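Local coordinates for uncharacterized protein (Thermus thermophilus HB8, PDB 6SCE) that probably serves in Type III CRISPR defence as a DNA nuclease that is activated when it binds cyclic oligoadenylate, at residues 14-19 with 84-89; 511-516 with 544-549. All coordinates share one frame; numbering follows the deposited sequence.

Contact 1 (14-19 with 84-89); sequences PAPAYL and NLTGGA. With nucleotides of chain B.
P16 and A17, in the first turn of helix 15-28, face the loop of T86 and G87 without any backbone pairing, the CA atoms of P16 and T86 standing 6.9 Å apart. One weak bond crosses the gap: N84 ND2 gives a hydrogen to P16 O over 3.2 Å, bent to 133°. The amide reaches the helix because CG is anti to the backbone N of N84 (chi1 -177°), and its ND2 is also bonded to the hydroxyl of Y6. At its other end, OD1 receives T86 N in an Asx turn, 3.1 Å long, with the donor lying above the carbonyl plane; the amide is thus fixed from both ends. Beside it, T86 CG2 touches P16 CB, 3.7 Å away, and also O4' of A2 of chain B, while T86 OG1 bonds to V110 N. The proline ring forms a floor for the nucleotide: P16 CD lies over the purine face, 3.7 Å from C5 of A2, and on the same side A15 CB sits over the amino group N6 of A2, 3.3 Å away. G88, at positive phi, points its N at OP2 of A2 over 2.9 Å and nearly straight. This is consistent with the ligand pocket of a CARF domain, with its Rossmann-like sheet. The loop leaves strand 81-84, flanked by strands 5-10 and 105-111, and leads to helix 90-100, while helix 44-59 packs F53 against A17.

Contact 2 (511-516 with 544-549); sequences AHLAPK and GVFFHR
K516 O meets the edge of the H548 ring, near its plane and 3.5 Å from CE1 of H548, a carbon-oxygen contact; no hydrogen bond crosses between the segments. The imidazole stands between two aliphatic groups. L513 CD2 lies over one face, a CH-pi contact 4.1 Å from the centroid of the H548 ring and 19° off its normal, and R549 CG closes over the opposite face. With CG anti to the backbone N (chi1 -172°), the H548 ring extends toward the helix end, where the K516 side chain crosses that of H548 at about a right angle, with CE 3.8 Å from NE2 of H548. Were H548 replaced by an alanine, the contact would probably lose the ring that separates L513 CD2 from R549 CG, leaving a gap between them and beside K516. The other leucine branch goes elsewhere: L513 CD1 approaches the F546 ring obliquely, 3.4 Å from CD2 of F546, and that ring stacks in turn on W553. The contact thus joins the C-terminal end of helix 499-513 to strand 541-548, which lies between strands 519-528 and 551-558 in a mixed sheet consistent with a nuclease domain; helix 623-627 packs against H512.

Both contacts set a helix end against a strand or the loop that follows one, yet the two share no helix and no sheet. Contact 1 is wholly buried at the start of its helix, and much of its chemistry is polar: an amide, backbone groups and a glycine loop organised round two nucleotides of chain B. Contact 2 lies at the end of a helix and is only partly buried, with an apolar inner side and a lysine and a histidine toward the surface; its nearest atom is about 6 Å from the nucleic acid. The centres of contact 1 and contact 2 are about 36 Å apart, on opposite sides of the chain's centre, and the two do not touch.

Contact 1 (14-19 with 84-89)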
loop_
_atom_site.group_PDB
_atom_site.type_symbol
_atom_site.label_atom_id
_atom_site.label_comp_id
_atom_site.label_asym_id
_atom_site.label_seq_id
_atom_site.Cartn_x
_atom_site.Cartn_y
_atom_site.Cartn_z
ATOM N N PRO A 14 10.432 -13.458 -0.117
ATOM C CA PRO A 14 11.762 -14.074 -0.188
ATOM C C PRO A 14 12.498 -13.779 -1.483
ATOM O O PRO A 14 13.712 -14.005 -1.568
ATOM C CB PRO A 14 11.448 -15.573 -0.084
ATOM C CG PRO A 14 10.101 -15.699 -0.672
ATOM C CD PRO A 14 9.369 -14.464 -0.218
ATOM N N ALA A 15 11.790 -13.289 -2.488
ATOM C CA ALA A 15 12.438 -13.135 -3.804
ATOM C C ALA A 15 13.650 -12.186 -3.840
ATOM O O ALA A 15 14.676 -12.518 -4.440
ATOM C CB ALA A 15 11.438 -12.745 -4.854
ATOM N N PRO A 16 13.565 -11.001 -3.209
ATOM C CA PRO A 16 14.771 -10.159 -3.242
ATOM C C PRO A 16 15.916 -10.725 -2.418
ATOM O O PRO A 16 17.059 -10.483 -2.740
ATOM C CB PRO A 16 14.309 -8.818 -2.661
ATOM C CG PRO A 16 13.044 -9.136 -1.926
ATOM C CD PRO A 16 12.395 -10.273 -2.681
ATOM N N ALA A 17 15.594 -11.494 -1.376
ATOM C CA ALA A 17 16.624 -12.157 -0.555
ATOM C C ALA A 17 17.338 -13.230 -1.384
ATOM O O ALA A 17 18.576 -13.374 -1.346
ATOM C CB ALA A 17 15.980 -12.781 0.676
ATOM N N TYR A 18 16.543 -13.989 -2.123
ATOM C CA TYR A 18 17.090 -15.012 -3.017
ATOM C C TYR A 18 17.882 -14.399 -4.155
ATOM O O TYR A 18 19.024 -14.825 -4.430
ATOM C CB TYR A 18 15.995 -15.939 -3.517
ATOM C CG TYR A 18 16.490 -16.995 -4.463
ATOM C CD1 TYR A 18 17.568 -17.815 -4.129
ATOM C CD2 TYR A 18 15.873 -17.192 -5.687
ATOM C CE1 TYR A 18 18.012 -18.804 -5.001
ATOM C CE2 TYR A 18 16.308 -18.174 -6.555
ATOM C CZ TYR A 18 17.388 -18.969 -6.212
ATOM O OH TYR A 18 17.814 -19.948 -7.103
ATOM N N LEU A 19 17.347 -13.363 -4.777
ATOM C CA LEU A 19 18.079 -12.674 -5.797
ATOM C C LEU A 19 19.449 -12.192 -5.308
ATOM O O LEU A 19 20.464 -12.354 -6.022
ATOM C CB LEU A 19 17.246 -11.509 -6.348
ATOM C CG LEU A 19 17.882 -10.665 -7.429
ATOM C CD1 LEU A 19 18.253 -11.509 -8.644
ATOM C CD2 LEU A 19 16.934 -9.531 -7.824
ATOM N N ASN A 84 22.777 -7.457 2.121
ATOM C CA ASN A 84 21.647 -7.052 1.280
ATOM C C ASN A 84 20.660 -6.276 2.131
ATOM O O ASN A 84 20.115 -6.829 3.054
ATOM C CB ASN A 84 21.009 -8.302 0.650
ATOM C CG ASN A 84 19.853 -7.995 -0.308
ATOM O OD1 ASN A 84 19.454 -6.849 -0.486
ATOM N ND2 ASN A 84 19.274 -9.062 -0.895
ATOM N N LEU A 85 20.422 -4.999 1.798
ATOM C CA LEU A 85 19.526 -4.120 2.580
ATOM C C LEU A 85 18.130 -3.910 2.007
ATOM O O LEU A 85 17.355 -3.095 2.524
ATOM C CB LEU A 85 20.165 -2.750 2.754
ATOM C CG LEU A 85 21.566 -2.747 3.367
ATOM C CD1 LEU A 85 22.053 -1.323 3.540
ATOM C CD2 LEU A 85 21.603 -3.530 4.641
ATOM N N THR A 86 17.784 -4.660 0.969
ATOM C CA THR A 86 16.474 -4.504 0.322
ATOM C C THR A 86 15.307 -4.954 1.189
ATOM O O THR A 86 14.237 -4.360 1.166
ATOM C CB THR A 86 16.505 -5.223 -1.045
ATOM O OG1 THR A 86 17.314 -4.449 -1.944
ATOM C CG2 THR A 86 15.106 -5.335 -1.676
ATOM N N GLY A 87 15.523 -6.016 1.963
ATOM C CA GLY A 87 14.479 -6.638 2.698
ATOM C C GLY A 87 13.910 -5.804 3.834
ATOM O O GLY A 87 14.605 -5.022 4.518
ATOM N N GLY A 88 12.614 -5.991 4.055
ATOM C CA GLY A 88 11.984 -5.444 5.231
ATOM C C GLY A 88 11.887 -3.938 5.237
ATOM O O GLY A 88 12.022 -3.284 4.197
ATOM N N ALA A 89 11.637 -3.396 6.424
ATOM C CA ALA A 89 11.414 -1.981 6.599
ATOM C C ALA A 89 12.667 -1.131 6.254
ATOM O O ALA A 89 13.801 -1.421 6.690
ATOM C CB ALA A 89 10.941 -1.719 8.026
ATOM P P A B 2 9.909 -7.228 1.825
ATOM O OP1 A B 2 8.717 -8.094 1.565
ATOM O OP2 A B 2 11.234 -7.801 2.253
ATOM O "O5'" A B 2 10.166 -6.379 0.489
ATOM C "C5'" A B 2 11.401 -5.635 0.375
ATOM C "C4'" A B 2 11.456 -4.963 -0.974
ATOM O "O4'" A B 2 11.555 -5.990 -1.997
ATOM C "C3'" A B 2 10.255 -4.100 -1.339
ATOM O "O3'" A B 2 10.660 -2.897 -1.991
ATOM C "C2'" A B 2 9.487 -4.975 -2.327
ATOM O "O2'" A B 2 8.758 -4.214 -3.266
ATOM C "C1'" A B 2 10.627 -5.715 -3.013
ATOM N N9 A B 2 10.245 -6.944 -3.682
ATOM C C8 A B 2 9.121 -7.707 -3.460
ATOM N N7 A B 2 9.038 -8.725 -4.279
ATOM C C5 A B 2 10.153 -8.619 -5.096
ATOM C C6 A B 2 10.620 -9.395 -6.175
ATOM N N6 A B 2 9.955 -10.428 -6.686
ATOM N N1 A B 2 11.797 -9.028 -6.737
ATOM C C2 A B 2 12.404 -7.924 -6.280
ATOM N N3 A B 2 12.054 -7.110 -5.283
ATOM C C4 A B 2 10.901 -7.518 -4.734
ATOM P P A B 1 8.626 -0.371 3.997
ATOM O OP1 A B 1 9.623 0.398 4.809
ATOM O OP2 A B 1 8.511 -0.011 2.530
ATOM O "O5'" A B 1 8.995 -1.913 4.173
ATOM C "C5'" A B 1 8.619 -2.886 3.202
ATOM C "C4'" A B 1 8.460 -4.213 3.905
ATOM O "O4'" A B 1 7.247 -4.192 4.702
ATOM C "C3'" A B 1 8.345 -5.401 2.945
ATOM O "O3'" A B 1 9.626 -6.042 2.878
ATOM C "C2'" A B 1 7.245 -6.257 3.591
ATOM O "O2'" A B 1 7.782 -7.160 4.534
ATOM C "C1'" A B 1 6.373 -5.211 4.273
ATOM N N9 A B 1 5.353 -4.607 3.414
ATOM C C8 A B 1 5.080 -3.273 3.302
ATOM N N7 A B 1 4.103 -3.035 2.464
ATOM C C5 A B 1 3.702 -4.284 2.019
ATOM C C6 A B 1 2.705 -4.692 1.112
ATOM N N6 A B 1 1.915 -3.840 0.465
ATOM N N1 A B 1 2.564 -6.023 0.893
ATOM C C2 A B 1 3.382 -6.862 1.545
ATOM N N3 A B 1 4.362 -6.587 2.406
ATOM C C4 A B 1 4.472 -5.263 2.601
#

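Contact 2 (511-516 with 544-549)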
loop_
_atom_site.group_PDB
_atom_site.type_symbol
_atom_site.label_atom_id
_atom_site.label_comp_id
_atom_site.label_asym_id
_atom_site.label_seq_id
_atom_site.Cartn_x
_atom_site.Cartn_y
_atom_site.Cartn_z
ATOM N N ALA A 511 -18.510 8.793 19.823
ATOM C CA ALA A 511 -18.381 8.766 21.287
ATOM C C ALA A 511 -17.157 7.956 21.693
ATOM O O ALA A 511 -16.446 8.330 22.622
ATOM C CB ALA A 511 -19.643 8.188 21.947
ATOM N N HIS A 512 -16.902 6.852 20.999
ATOM C CA HIS A 512 -15.758 6.025 21.311
ATOM C C HIS A 512 -14.413 6.690 20.924
ATOM O O HIS A 512 -13.427 6.588 21.668
ATOM C CB HIS A 512 -15.886 4.664 20.647
ATOM C CG HIS A 512 -14.693 3.790 20.856
ATOM N ND1 HIS A 512 -13.801 3.495 19.844
ATOM C CD2 HIS A 512 -14.218 3.179 21.967
ATOM C CE1 HIS A 512 -12.841 2.722 20.322
ATOM N NE2 HIS A 512 -13.069 2.518 21.606
ATOM N N LEU A 513 -14.382 7.374 19.780
ATOM C CA LEU A 513 -13.126 7.890 19.212
ATOM C C LEU A 513 -12.726 9.301 19.671
ATOM O O LEU A 513 -11.549 9.554 19.946
ATOM C CB LEU A 513 -13.192 7.853 17.686
ATOM C CG LEU A 513 -13.210 6.431 17.105
ATOM C CD1 LEU A 513 -13.605 6.463 15.634
ATOM C CD2 LEU A 513 -11.867 5.733 17.309
ATOM N N ALA A 514 -13.681 10.223 19.714
ATOM C CA ALA A 514 -13.389 11.614 20.063
ATOM C C ALA A 514 -12.563 11.753 21.361
ATOM O O ALA A 514 -11.515 12.398 21.354
ATOM C CB ALA A 514 -14.672 12.439 20.139
ATOM N N PRO A 515 -13.010 11.130 22.468
ATOM C CA PRO A 515 -12.161 11.138 23.662
ATOM C C PRO A 515 -10.695 10.790 23.377
ATOM O O PRO A 515 -9.806 11.366 23.989
ATOM C CB PRO A 515 -12.803 10.063 24.546
ATOM C CG PRO A 515 -14.255 10.122 24.198
ATOM C CD PRO A 515 -14.345 10.573 22.756
ATOM N N LYS A 516 -10.462 9.867 22.443
ATOM C CA LYS A 516 -9.120 9.368 22.130
ATOM C C LYS A 516 -8.427 10.077 20.944
ATOM O O LYS A 516 -7.399 9.608 20.472
ATOM C CB LYS A 516 -9.196 7.856 21.869
ATOM C CG LYS A 516 -9.641 7.055 23.085
ATOM C CD LYS A 516 -10.200 5.691 22.726
ATOM C CE LYS A 516 -9.202 4.853 21.953
ATOM N NZ LYS A 516 -9.685 3.459 21.766
ATOM N N GLY A 544 -19.577 5.357 5.979
ATOM C CA GLY A 544 -18.910 6.096 7.014
ATOM C C GLY A 544 -17.400 5.974 6.840
ATOM O O GLY A 544 -16.906 5.126 6.102
ATOM N N VAL A 545 -16.674 6.855 7.505
ATOM C CA VAL A 545 -15.224 6.774 7.505
ATOM C C VAL A 545 -14.709 7.355 8.818
ATOM O O VAL A 545 -15.264 8.313 9.364
ATOM C CB VAL A 545 -14.610 7.441 6.246
ATOM C CG1 VAL A 545 -14.937 8.928 6.176
ATOM C CG2 VAL A 545 -13.105 7.215 6.156
ATOM N N PHE A 546 -13.668 6.724 9.350
ATOM C CA PHE A 546 -12.995 7.284 10.509
ATOM C C PHE A 546 -11.485 7.079 10.404
ATOM O O PHE A 546 -11.005 6.160 9.704
ATOM C CB PHE A 546 -13.595 6.811 11.865
ATOM C CG PHE A 546 -13.503 5.337 12.134
ATOM C CD1 PHE A 546 -14.495 4.475 11.692
ATOM C CD2 PHE A 546 -12.485 4.826 12.928
ATOM C CE1 PHE A 546 -14.431 3.116 11.976
ATOM C CE2 PHE A 546 -12.416 3.474 13.228
ATOM C CZ PHE A 546 -13.382 2.613 12.743
ATOM N N PHE A 547 -10.755 7.962 11.081
ATOM C CA PHE A 547 -9.295 7.923 11.105
ATOM C C PHE A 547 -8.853 7.853 12.563
ATOM O O PHE A 547 -9.328 8.626 13.389
ATOM C CB PHE A 547 -8.728 9.152 10.393
ATOM C CG PHE A 547 -7.233 9.172 10.327
ATOM C CD1 PHE A 547 -6.548 8.205 9.622
ATOM C CD2 PHE A 547 -6.506 10.152 11.002
ATOM C CE1 PHE A 547 -5.165 8.195 9.583
ATOM C CE2 PHE A 547 -5.124 10.160 10.950
ATOM C CZ PHE A 547 -4.453 9.179 10.241
ATOM N N HIS A 548 -8.000 6.885 12.894
ATOM C CA HIS A 548 -7.503 6.797 14.257
ATOM C C HIS A 548 -6.065 6.318 14.249
ATOM O O HIS A 548 -5.793 5.195 13.859
ATOM C CB HIS A 548 -8.370 5.849 15.085
ATOM C CG HIS A 548 -8.036 5.857 16.543
ATOM N ND1 HIS A 548 -7.941 7.022 17.272
ATOM C CD2 HIS A 548 -7.778 4.844 17.408
ATOM C CE1 HIS A 548 -7.618 6.727 18.522
ATOM N NE2 HIS A 548 -7.516 5.415 18.631
ATOM N N ARG A 549 -5.154 7.197 14.645
ATOM C CA ARG A 549 -3.750 6.832 14.891
ATOM C C ARG A 549 -2.977 6.176 13.738
ATOM O O ARG A 549 -2.187 5.283 13.973
ATOM C CB ARG A 549 -3.680 5.945 16.131
ATOM C CG ARG A 549 -4.198 6.694 17.362
ATOM C CD ARG A 549 -3.920 5.960 18.649
ATOM N NE ARG A 549 -2.497 5.669 18.867
ATOM C CZ ARG A 549 -1.582 6.524 19.328
ATOM N NH1 ARG A 549 -1.876 7.790 19.613
ATOM N NH2 ARG A 549 -0.337 6.101 19.495
#